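Local coordinates for protein alpha-rhamnosidase (Dictyoglomus thermophilum, PDB 6I60) that probably hydrolyses terminal non-reducing alpha-L-rhamnose residues from alpha-L-rhamnosides, at residues K665-A679 with L723-K737. Sequence-based numbering, arbitrary orientation.
Sequences KSAFNKKFLKEKAYA and LNTLPLYLNLVPEDK
With CG anti to its carbonyl carbon (chi1 -72°), Tyr678 lays its ring across Pro727, while Phe668, whose CG is anti to the backbone N (chi1 -178°), brings its ring against Pro727 and Leu732. Pro727 CG sits 3.5 Å from the centroid of the Tyr678 ring, almost on the ring normal, a CH-pi contact that suits proline, whose compact ring presents its C-H groups to the aromatic face without a flexible chain. The neighbouring Pro727 CB lies 3.5 Å from Phe668 CE1, so this one proline serves both aromatics. Leu732 CD1 covers one face of Phe668, 3.9 Å from its centroid, and Phe672 of the same helix packs on the opposite face. The phenol reaches beyond the proline to the helix: Tyr678 OH donates to Asn669 OD1 at 2.9 Å. An asparagine suits this place because its amide has both an acceptor and a donor; ND2 gives a nearly straight bond to Leu732 O at 2.6 Å, with that oxygen in the amide plane, and the two bonds together fix the amide's rotation. Replacing Tyr678 by an alanine would probably open a gap over Pro727 CG and leave Asn669 OD1 without its hydroxyl partner, the amide then freer to turn. Farther out, Leu673 CD2 meets Pro734 CG tip to tip at 3.7 Å, and the bent chain of Lys737 reaches the hairpin turn, where NZ makes a weak hydrogen bond to Glu675 O. At the other end Tyr678 N bonds weakly to Asn724 OD1, whose side chain also touches Thr744 of helix 738-750. The arrangement joins the end of helix 651-672 and its short beta-hairpin to helix 722-729 and the loop after it, within the six-hairpin glycosidase domain, the (alpha/alpha)6 barrel of bacterial alpha-L-rhamnosidases.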
loop_
_atom_site.group_PDB
_atom_site.type_symbol
_atom_site.label_atom_id
_atom_site.label_comp_id
_atom_site.label_asym_id
_atom_site.label_seq_id
_atom_site.Cartn_x
_atom_site.Cartn_y
_atom_site.Cartn_z
ATOM N N LYS A 665 -18.315 -25.052 8.535
ATOM C CA LYS A 665 -19.028 -24.709 9.760
ATOM C C LYS A 665 -19.361 -25.947 10.587
ATOM O O LYS A 665 -18.959 -26.059 11.751
ATOM C CB LYS A 665 -20.301 -23.942 9.388
ATOM C CG LYS A 665 -21.230 -23.618 10.536
ATOM C CD LYS A 665 -22.115 -22.433 10.176
ATOM C CE LYS A 665 -23.487 -22.536 10.825
ATOM N NZ LYS A 665 -24.521 -23.055 9.880
ATOM N N SER A 666 -20.106 -26.890 10.001
ATOM C CA SER A 666 -20.559 -28.052 10.763
ATOM C C SER A 666 -19.386 -28.903 11.233
ATOM O O SER A 666 -19.423 -29.469 12.331
ATOM C CB SER A 666 -21.529 -28.888 9.929
ATOM O OG SER A 666 -21.033 -29.096 8.618
ATOM N N ALA A 667 -18.335 -29.004 10.418
ATOM C CA ALA A 667 -17.132 -29.707 10.847
ATOM C C ALA A 667 -16.309 -28.873 11.819
ATOM O O ALA A 667 -15.645 -29.430 12.703
ATOM C CB ALA A 667 -16.289 -30.094 9.632
ATOM N N PHE A 668 -16.338 -27.546 11.670
ATOM C CA PHE A 668 -15.661 -26.664 12.617
ATOM C C PHE A 668 -16.268 -26.786 14.007
ATOM O O PHE A 668 -15.545 -26.822 15.010
ATOM C CB PHE A 668 -15.741 -25.220 12.113
ATOM C CG PHE A 668 -15.046 -24.217 12.983
ATOM C CD1 PHE A 668 -15.745 -23.527 13.961
ATOM C CD2 PHE A 668 -13.705 -23.930 12.795
ATOM C CE1 PHE A 668 -15.113 -22.591 14.754
ATOM C CE2 PHE A 668 -13.067 -22.993 13.586
ATOM C CZ PHE A 668 -13.774 -22.322 14.567
ATOM N N ASN A 669 -17.599 -26.860 14.086
ATOM C CA ASN A 669 -18.274 -26.938 15.377
ATOM C C ASN A 669 -18.155 -28.318 16.006
ATOM O O ASN A 669 -18.078 -28.429 17.234
ATOM C CB ASN A 669 -19.746 -26.558 15.222
ATOM C CG ASN A 669 -19.959 -25.059 15.173
ATOM O OD1 ASN A 669 -19.255 -24.301 15.841
ATOM N ND2 ASN A 669 -20.931 -24.622 14.380
ATOM N N LYS A 670 -18.136 -29.374 15.191
ATOM C CA LYS A 670 -18.032 -30.720 15.739
ATOM C C LYS A 670 -16.692 -30.947 16.430
ATOM O O LYS A 670 -16.611 -31.743 17.373
ATOM C CB LYS A 670 -18.240 -31.753 14.632
ATOM C CG LYS A 670 -19.698 -32.068 14.341
ATOM C CD LYS A 670 -19.830 -33.350 13.531
ATOM C CE LYS A 670 -20.426 -33.082 12.157
ATOM N NZ LYS A 670 -20.501 -34.318 11.330
ATOM N N LYS A 671 -15.639 -30.257 15.989
ATOM C CA LYS A 671 -14.304 -30.464 16.533
ATOM C C LYS A 671 -13.909 -29.446 17.595
ATOM O O LYS A 671 -13.017 -29.733 18.399
ATOM C CB LYS A 671 -13.262 -30.435 15.406
ATOM C CG LYS A 671 -11.931 -31.094 15.759
ATOM C CD LYS A 671 -11.168 -31.524 14.512
ATOM C CE LYS A 671 -10.889 -33.024 14.510
ATOM N NZ LYS A 671 -10.212 -33.478 13.258
ATOM N N PHE A 672 -14.546 -28.276 17.627
ATOM C CA PHE A 672 -14.096 -27.192 18.490
ATOM C C PHE A 672 -15.138 -26.699 19.483
ATOM O O PHE A 672 -14.758 -26.214 20.551
ATOM C CB PHE A 672 -13.619 -26.003 17.641
ATOM C CG PHE A 672 -12.455 -26.328 16.747
ATOM C CD1 PHE A 672 -11.385 -27.069 17.221
ATOM C CD2 PHE A 672 -12.433 -25.896 15.432
ATOM C CE1 PHE A 672 -10.314 -27.370 16.401
ATOM C CE2 PHE A 672 -11.364 -26.193 14.607
ATOM C CZ PHE A 672 -10.305 -26.930 15.092
ATOM N N LEU A 673 -16.427 -26.800 19.173
ATOM C CA LEU A 673 -17.453 -26.341 20.103
ATOM C C LEU A 673 -17.545 -27.299 21.285
ATOM O O LEU A 673 -17.817 -28.491 21.109
ATOM C CB LEU A 673 -18.800 -26.228 19.393
ATOM C CG LEU A 673 -19.932 -25.599 20.207
ATOM C CD1 LEU A 673 -19.647 -24.130 20.481
ATOM C CD2 LEU A 673 -21.258 -25.767 19.489
ATOM N N LYS A 674 -17.320 -26.776 22.499
ATOM C CA LYS A 674 -17.285 -27.577 23.726
ATOM C C LYS A 674 -18.284 -26.991 24.722
ATOM O O LYS A 674 -17.909 -26.221 25.610
ATOM C CB LYS A 674 -15.870 -27.628 24.310
ATOM C CG LYS A 674 -14.829 -28.242 23.389
ATOM C CD LYS A 674 -15.190 -29.667 23.017
ATOM C CE LYS A 674 -14.372 -30.148 21.829
ATOM N NZ LYS A 674 -15.124 -31.131 20.998
ATOM N N GLU A 675 -19.557 -27.356 24.561
ATOM C CA GLU A 675 -20.603 -27.058 25.536
ATOM C C GLU A 675 -20.814 -25.564 25.755
ATOM O O GLU A 675 -21.894 -25.040 25.471
ATOM C CB GLU A 675 -20.293 -27.738 26.872
ATOM C CG GLU A 675 -21.326 -27.467 27.954
ATOM C CD GLU A 675 -21.313 -28.513 29.051
ATOM O OE1 GLU A 675 -21.867 -28.243 30.139
ATOM O OE2 GLU A 675 -20.749 -29.605 28.827
ATOM N N LYS A 676 -19.800 -24.869 26.277
ATOM C CA LYS A 676 -19.929 -23.457 26.603
ATOM C C LYS A 676 -18.897 -22.562 25.933
ATOM O O LYS A 676 -19.027 -21.335 26.019
ATOM C CB LYS A 676 -19.851 -23.252 28.125
ATOM C CG LYS A 676 -21.209 -23.113 28.799
ATOM C CD LYS A 676 -21.076 -23.063 30.313
ATOM C CE LYS A 676 -22.320 -22.471 30.957
ATOM N NZ LYS A 676 -21.998 -21.727 32.207
ATOM N N ALA A 677 -17.888 -23.121 25.273
ATOM C CA ALA A 677 -16.868 -22.321 24.608
ATOM C C ALA A 677 -16.173 -23.192 23.570
ATOM O O ALA A 677 -16.525 -24.358 23.373
ATOM C CB ALA A 677 -15.871 -21.743 25.616
ATOM N N TYR A 678 -15.180 -22.610 22.903
ATOM C CA TYR A 678 -14.372 -23.314 21.918
ATOM C C TYR A 678 -13.021 -23.672 22.522
ATOM O O TYR A 678 -12.454 -22.899 23.301
ATOM C CB TYR A 678 -14.174 -22.461 20.660
ATOM C CG TYR A 678 -15.411 -22.329 19.797
ATOM C CD1 TYR A 678 -16.468 -21.514 20.183
ATOM C CD2 TYR A 678 -15.521 -23.017 18.595
ATOM C CE1 TYR A 678 -17.602 -21.390 19.400
ATOM C CE2 TYR A 678 -16.650 -22.899 17.803
ATOM C CZ TYR A 678 -17.687 -22.084 18.210
ATOM O OH TYR A 678 -18.814 -21.962 17.428
ATOM N N ALA A 679 -12.508 -24.846 22.162
ATOM C CA ALA A 679 -11.238 -25.323 22.694
ATOM C C ALA A 679 -10.693 -26.403 21.769
ATOM O O ALA A 679 -11.342 -26.804 20.798
ATOM C CB ALA A 679 -11.401 -25.847 24.124
ATOM N N LEU A 723 -9.652 -18.165 20.601
ATOM C CA LEU A 723 -10.504 -19.316 20.328
ATOM C C LEU A 723 -11.980 -18.959 20.228
ATOM O O LEU A 723 -12.763 -19.787 19.755
ATOM C CB LEU A 723 -10.307 -20.381 21.408
ATOM C CG LEU A 723 -9.008 -21.192 21.350
ATOM C CD1 LEU A 723 -8.752 -21.905 22.670
ATOM C CD2 LEU A 723 -9.042 -22.187 20.200
ATOM N N ASN A 724 -12.382 -17.762 20.645
ATOM C CA ASN A 724 -13.794 -17.409 20.691
ATOM C C ASN A 724 -14.190 -16.275 19.755
ATOM O O ASN A 724 -15.317 -16.282 19.257
ATOM C CB ASN A 724 -14.202 -17.035 22.125
ATOM C CG ASN A 724 -14.665 -18.234 22.931
ATOM O OD1 ASN A 724 -14.924 -19.303 22.382
ATOM N ND2 ASN A 724 -14.770 -18.060 24.242
ATOM N N THR A 725 -13.308 -15.300 19.508
ATOM C CA THR A 725 -13.669 -14.208 18.605
ATOM C C THR A 725 -13.763 -14.679 17.160
ATOM O O THR A 725 -14.537 -14.116 16.377
ATOM C CB THR A 725 -12.659 -13.061 18.708
ATOM O OG1 THR A 725 -11.424 -13.447 18.092
ATOM C CG2 THR A 725 -12.402 -12.697 20.152
ATOM N N LEU A 726 -12.990 -15.705 16.790
ATOM C CA LEU A 726 -12.967 -16.133 15.391
ATOM C C LEU A 726 -14.280 -16.780 14.964
ATOM O O LEU A 726 -14.858 -16.338 13.954
ATOM C CB LEU A 726 -11.758 -17.043 15.144
ATOM C CG LEU A 726 -10.492 -16.339 14.648
ATOM C CD1 LEU A 726 -9.890 -15.477 15.743
ATOM C CD2 LEU A 726 -9.474 -17.350 14.145
ATOM N N PRO A 727 -14.814 -17.797 15.655
ATOM C CA PRO A 727 -16.127 -18.322 15.249
ATOM C C PRO A 727 -17.261 -17.334 15.460
ATOM O O PRO A 727 -18.291 -17.447 14.783
ATOM C CB PRO A 727 -16.299 -19.570 16.128
ATOM C CG PRO A 727 -15.460 -19.305 17.316
ATOM C CD PRO A 727 -14.274 -18.536 16.814
ATOM N N LEU A 728 -17.107 -16.368 16.369
ATOM C CA LEU A 728 -18.120 -15.337 16.560
ATOM C C LEU A 728 -18.072 -14.262 15.482
ATOM O O LEU A 728 -19.076 -13.575 15.265
ATOM C CB LEU A 728 -17.960 -14.687 17.936
ATOM C CG LEU A 728 -18.667 -15.376 19.104
ATOM C CD1 LEU A 728 -18.141 -14.847 20.429
ATOM C CD2 LEU A 728 -20.173 -15.192 19.006
ATOM N N TYR A 729 -16.932 -14.099 14.806
ATOM C CA TYR A 729 -16.838 -13.118 13.730
ATOM C C TYR A 729 -17.606 -13.587 12.500
ATOM O O TYR A 729 -18.525 -12.909 12.027
ATOM C CB TYR A 729 -15.370 -12.855 13.386
ATOM C CG TYR A 729 -15.175 -11.776 12.344
ATOM C CD1 TYR A 729 -15.209 -10.433 12.695
ATOM C CD2 TYR A 729 -14.963 -12.101 11.010
ATOM C CE1 TYR A 729 -15.037 -9.442 11.747
ATOM C CE2 TYR A 729 -14.790 -11.117 10.053
ATOM C CZ TYR A 729 -14.826 -9.788 10.428
ATOM O OH TYR A 729 -14.655 -8.802 9.484
ATOM N N LEU A 730 -17.239 -14.753 11.968
ATOM C CA LEU A 730 -17.934 -15.341 10.830
ATOM C C LEU A 730 -19.251 -16.002 11.220
ATOM O O LEU A 730 -19.918 -16.574 10.351
ATOM C CB LEU A 730 -17.026 -16.356 10.130
ATOM C CG LEU A 730 -15.742 -15.781 9.521
ATOM C CD1 LEU A 730 -14.939 -16.863 8.814
ATOM C CD2 LEU A 730 -16.051 -14.632 8.569
ATOM N N ASN A 731 -19.629 -15.939 12.497
ATOM C CA ASN A 731 -20.906 -16.453 12.992
ATOM C C ASN A 731 -21.051 -17.950 12.707
ATOM O O ASN A 731 -22.013 -18.409 12.088
ATOM C CB ASN A 731 -22.077 -15.653 12.411
ATOM C CG ASN A 731 -22.242 -14.300 13.079
ATOM O OD1 ASN A 731 -23.097 -13.503 12.692
ATOM N ND2 ASN A 731 -21.418 -14.033 14.090
ATOM N N LEU A 732 -20.062 -18.706 13.176
ATOM C CA LEU A 732 -20.108 -20.160 13.141
ATOM C C LEU A 732 -20.732 -20.758 14.394
ATOM O O LEU A 732 -20.946 -21.975 14.441
ATOM C CB LEU A 732 -18.697 -20.730 12.959
ATOM C CG LEU A 732 -17.852 -20.093 11.858
ATOM C CD1 LEU A 732 -16.383 -20.457 12.023
ATOM C CD2 LEU A 732 -18.368 -20.532 10.504
ATOM N N VAL A 733 -21.022 -19.941 15.397
ATOM C CA VAL A 733 -21.580 -20.441 16.655
ATOM C C VAL A 733 -23.054 -20.770 16.444
ATOM O O VAL A 733 -23.785 -19.955 15.856
ATOM C CB VAL A 733 -21.403 -19.410 17.766
ATOM C CG1 VAL A 733 -21.616 -20.054 19.128
ATOM C CG2 VAL A 733 -20.025 -18.761 17.682
ATOM N N PRO A 734 -23.522 -21.940 16.881
ATOM C CA PRO A 734 -24.959 -22.223 16.820
ATOM C C PRO A 734 -25.749 -21.208 17.632
ATOM O O PRO A 734 -25.286 -20.702 18.656
ATOM C CB PRO A 734 -25.070 -23.631 17.418
ATOM C CG PRO A 734 -23.718 -24.235 17.211
ATOM C CD PRO A 734 -22.745 -23.102 17.346
ATOM N N GLU A 735 -26.962 -20.917 17.155
ATOM C CA GLU A 735 -27.788 -19.883 17.773
ATOM C C GLU A 735 -28.099 -20.192 19.232
ATOM O O GLU A 735 -28.298 -19.270 20.031
ATOM C CB GLU A 735 -29.084 -19.715 16.977
ATOM C CG GLU A 735 -29.729 -21.033 16.550
ATOM C CD GLU A 735 -29.194 -21.561 15.224
ATOM O OE1 GLU A 735 -27.985 -21.391 14.951
ATOM O OE2 GLU A 735 -29.984 -22.152 14.457
ATOM N N ASP A 736 -28.144 -21.471 19.600
ATOM C CA ASP A 736 -28.393 -21.868 20.980
ATOM C C ASP A 736 -27.156 -21.761 21.862
ATOM O O ASP A 736 -27.221 -22.134 23.039
ATOM C CB ASP A 736 -28.934 -23.301 21.025
ATOM C CG ASP A 736 -28.071 -24.279 20.243
ATOM O OD1 ASP A 736 -27.268 -25.004 20.870
ATOM O OD2 ASP A 736 -28.197 -24.326 19.000
ATOM N N LYS A 737 -26.037 -21.263 21.331
ATOM C CA LYS A 737 -24.792 -21.195 22.079
ATOM C C LYS A 737 -24.095 -19.844 21.994
ATOM O O LYS A 737 -23.058 -19.666 22.641
ATOM C CB LYS A 737 -23.820 -22.286 21.598
ATOM C CG LYS A 737 -24.327 -23.707 21.788
ATOM C CD LYS A 737 -23.794 -24.312 23.076
ATOM C CE LYS A 737 -24.550 -25.577 23.454
ATOM N NZ LYS A 737 -23.688 -26.786 23.362
#